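Local coordinates for protein inorganic pyrophosphatase (Helicobacter pylori, PDB 2BQX) that probably catalyses the magnesium-dependent hydrolysis of inorganic pyrophosphate to two phosphate ions, working as a homohexamer, at residues A86-G90 with H116-I122. Sequence-based numbering, arbitrary orientation.
Sequences ARLVG and HSYVKDI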
ATOM      1  N   ALA A  86      20.445  15.909   4.909  1.00 22.37           N
ATOM      2  CA  ALA A  86      19.944  16.634   3.756  1.00 22.39           C
ATOM      3  C   ALA A  86      20.774  17.858   3.383  1.00 22.74           C
ATOM      4  O   ALA A  86      21.742  18.206   4.063  1.00 23.55           O
ATOM      5  CB  ALA A  86      18.505  17.058   4.023  1.00 21.77           C
ATOM      6  N   ARG A  87      20.395  18.501   2.286  1.00 23.63           N
ATOM      7  CA  ARG A  87      21.078  19.708   1.836  1.00 23.59           C
ATOM      8  C   ARG A  87      20.010  20.725   1.464  1.00 23.12           C
ATOM      9  O   ARG A  87      18.991  20.378   0.870  1.00 24.04           O
ATOM     10  CB  ARG A  87      21.976  19.408   0.636  1.00 23.13           C
ATOM     11  CG  ARG A  87      21.251  18.896  -0.593  1.00 23.09           C
ATOM     12  CD  ARG A  87      22.260  18.373  -1.612  1.00 22.96           C
ATOM     13  NE  ARG A  87      21.620  17.841  -2.805  1.00 22.16           N
ATOM     14  CZ  ARG A  87      21.084  18.585  -3.765  1.00 24.81           C
ATOM     15  NH1 ARG A  87      20.513  17.999  -4.811  1.00 25.06           N
ATOM     16  NH2 ARG A  87      21.133  19.910  -3.692  1.00 26.77           N
ATOM     17  N   LEU A  88      20.237  21.980   1.830  1.00 22.53           N
ATOM     18  CA  LEU A  88      19.283  23.048   1.543  1.00 23.39           C
ATOM     19  C   LEU A  88      19.271  23.511   0.094  1.00 22.57           C
ATOM     20  O   LEU A  88      20.308  23.541  -0.569  1.00 23.86           O
ATOM     21  CB  LEU A  88      19.586  24.267   2.420  1.00 23.22           C
ATOM     22  CG  LEU A  88      18.891  24.481   3.763  1.00 27.63           C
ATOM     23  CD1 LEU A  88      18.757  23.191   4.525  1.00 28.16           C
ATOM     24  CD2 LEU A  88      19.695  25.519   4.549  1.00 25.04           C
ATOM     25  N   VAL A  89      18.085  23.870  -0.389  1.00 22.18           N
ATOM     26  CA  VAL A  89      17.941  24.408  -1.735  1.00 22.89           C
ATOM     27  C   VAL A  89      17.013  25.620  -1.710  1.00 22.55           C
ATOM     28  O   VAL A  89      16.868  26.320  -2.713  1.00 23.89           O
ATOM     29  CB  VAL A  89      17.406  23.360  -2.762  1.00 22.08           C
ATOM     30  CG1 VAL A  89      18.424  22.238  -2.926  1.00 23.76           C
ATOM     31  CG2 VAL A  89      16.061  22.806  -2.320  1.00 23.08           C
ATOM     32  N   GLY A  90      16.393  25.872  -0.559  1.00 22.69           N
ATOM     33  CA  GLY A  90      15.496  27.013  -0.444  1.00 20.90           C
ATOM     34  C   GLY A  90      14.712  27.075   0.855  1.00 21.47           C
ATOM     35  O   GLY A  90      14.979  26.321   1.787  1.00 21.59           O
ATOM     36  N   HIS A 116      17.662  13.553  -7.324  1.00 27.94           N
ATOM     37  CA  HIS A 116      17.523  14.961  -7.677  1.00 29.20           C
ATOM     38  C   HIS A 116      18.803  15.763  -7.457  1.00 29.12           C
ATOM     39  O   HIS A 116      18.764  16.925  -7.055  1.00 28.73           O
ATOM     40  CB  HIS A 116      16.366  15.588  -6.892  1.00 29.51           C
ATOM     41  CG  HIS A 116      15.033  14.989  -7.214  1.00 29.26           C
ATOM     42  ND1 HIS A 116      14.413  14.067  -6.397  1.00 30.80           N
ATOM     43  CD2 HIS A 116      14.222  15.149  -8.288  1.00 28.57           C
ATOM     44  CE1 HIS A 116      13.278  13.684  -6.956  1.00 30.09           C
ATOM     45  NE2 HIS A 116      13.140  14.324  -8.102  1.00 28.99           N
ATOM     46  N   SER A 117      19.940  15.140  -7.739  1.00 28.20           N
ATOM     47  CA  SER A 117      21.224  15.806  -7.575  1.00 29.29           C
ATOM     48  C   SER A 117      21.317  17.050  -8.460  1.00 29.19           C
ATOM     49  O   SER A 117      22.116  17.946  -8.191  1.00 30.01           O
ATOM     50  CB  SER A 117      22.364  14.844  -7.915  1.00 29.34           C
ATOM     51  OG  SER A 117      22.276  14.416  -9.263  1.00 32.04           O
ATOM     52  N   TYR A 118      20.500  17.105  -9.510  1.00 29.44           N
ATOM     53  CA  TYR A 118      20.505  18.243 -10.431  1.00 29.27           C
ATOM     54  C   TYR A 118      19.885  19.497  -9.829  1.00 29.12           C
ATOM     55  O   TYR A 118      20.065  20.598 -10.350  1.00 28.95           O
ATOM     56  CB  TYR A 118      19.762  17.900 -11.729  1.00 29.56           C
ATOM     57  CG  TYR A 118      18.289  17.601 -11.552  1.00 30.43           C
ATOM     58  CD1 TYR A 118      17.850  16.314 -11.238  1.00 30.26           C
ATOM     59  CD2 TYR A 118      17.334  18.609 -11.679  1.00 29.90           C
ATOM     60  CE1 TYR A 118      16.498  16.040 -11.054  1.00 31.13           C
ATOM     61  CE2 TYR A 118      15.981  18.346 -11.497  1.00 31.39           C
ATOM     62  CZ  TYR A 118      15.569  17.060 -11.184  1.00 32.16           C
ATOM     63  OH  TYR A 118      14.230  16.793 -10.997  1.00 34.53           O
ATOM     64  N   VAL A 119      19.138  19.328  -8.743  1.00 27.87           N
ATOM     65  CA  VAL A 119      18.505  20.462  -8.080  1.00 27.39           C
ATOM     66  C   VAL A 119      19.532  21.136  -7.179  1.00 27.28           C
ATOM     67  O   VAL A 119      19.893  20.601  -6.135  1.00 27.88           O
ATOM     68  CB  VAL A 119      17.301  20.012  -7.234  1.00 27.33           C
ATOM     69  CG1 VAL A 119      16.667  21.223  -6.552  1.00 25.70           C
ATOM     70  CG2 VAL A 119      16.271  19.318  -8.125  1.00 24.92           C
ATOM     71  N   LYS A 120      19.994  22.313  -7.594  1.00 28.19           N
ATOM     72  CA  LYS A 120      21.004  23.067  -6.850  1.00 28.01           C
ATOM     73  C   LYS A 120      20.419  24.237  -6.070  1.00 26.90           C
ATOM     74  O   LYS A 120      20.979  24.659  -5.056  1.00 26.44           O
ATOM     75  CB  LYS A 120      22.059  23.613  -7.814  1.00 31.56           C
ATOM     76  CG  LYS A 120      22.621  22.593  -8.784  1.00 35.25           C
ATOM     77  CD  LYS A 120      23.416  21.517  -8.073  1.00 37.59           C
ATOM     78  CE  LYS A 120      23.981  20.526  -9.080  1.00 39.07           C
ATOM     79  NZ  LYS A 120      24.770  19.457  -8.420  1.00 41.53           N
ATOM     80  N   ASP A 121      19.301  24.763  -6.559  1.00 26.12           N
ATOM     81  CA  ASP A 121      18.636  25.903  -5.939  1.00 25.45           C
ATOM     82  C   ASP A 121      17.130  25.791  -6.160  1.00 25.94           C
ATOM     83  O   ASP A 121      16.678  25.017  -7.004  1.00 25.81           O
ATOM     84  CB  ASP A 121      19.177  27.202  -6.548  1.00 25.02           C
ATOM     85  CG  ASP A 121      19.129  28.367  -5.580  1.00 26.25           C
ATOM     86  OD1 ASP A 121      19.787  29.393  -5.862  1.00 27.50           O
ATOM     87  OD2 ASP A 121      18.437  28.262  -4.542  1.00 23.24           O
ATOM     88  N   ILE A 122      16.362  26.569  -5.406  1.00 26.96           N
ATOM     89  CA  ILE A 122      14.904  26.533  -5.484  1.00 26.76           C
ATOM     90  C   ILE A 122      14.352  26.555  -6.908  1.00 27.18           C
ATOM     91  O   ILE A 122      13.429  25.808  -7.237  1.00 26.88           O
ATOM     92  CB  ILE A 122      14.275  27.700  -4.672  1.00 27.75           C
ATOM     93  CG1 ILE A 122      12.791  27.428  -4.435  1.00 28.50           C
ATOM     94  CG2 ILE A 122      14.470  29.025  -5.396  1.00 28.53           C
ATOM     95  CD1 ILE A 122      12.534  26.365  -3.388  1.00 28.25           C
TER
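Arg87 reaches from its strand to the carbonyl oxygen of Val119 and holds that one atom between its two terminal nitrogens. Arg87 NH2 lies 2.8 Å from Val119 O, nearly in line with the C=O bond, and Arg87 NH1 3.0 Å from it, in a more bent bond (N-H...O 141°). The acceptor sits in the guanidinium plane, and the pair of bonds helps to hold the group in that orientation. An extended chain from CG to NE carries it there, and Arg87 NH1 also lies 3.0 Å from His116 O. That carbonyl closes the type I turn 116-119 by accepting from Val119 N; within the loop, Lys120 NZ donates a hydrogen bond to Ser117 O (3.1 Å).

In the apolar part Val89 lies against the loop, its CG1, anti to its own carbonyl carbon (chi1 -65°), 4.2 Å from Val119 CG1.

Farther along, the Ile122 side chain lies against the Val89 carbonyl, Ile122 CB 3.5 Å from Val89 O. Asp121 turns its carboxylate back so that Asp121 OD2 accepts from Ile122 N at 2.8 Å; OD2 also takes the backbone N-H of Lys157.

The contact lies away from the predicted substrate and magnesium sites. It seats the loop between strand 99-108 and helix 127-139 on strand 83-96, where Val89 and Gly90 form a classic beta bulge opposite Ile105. Val119 also packs on Leu107 of strand 99-108, and Ile122 on Phe154 of strand 149-156.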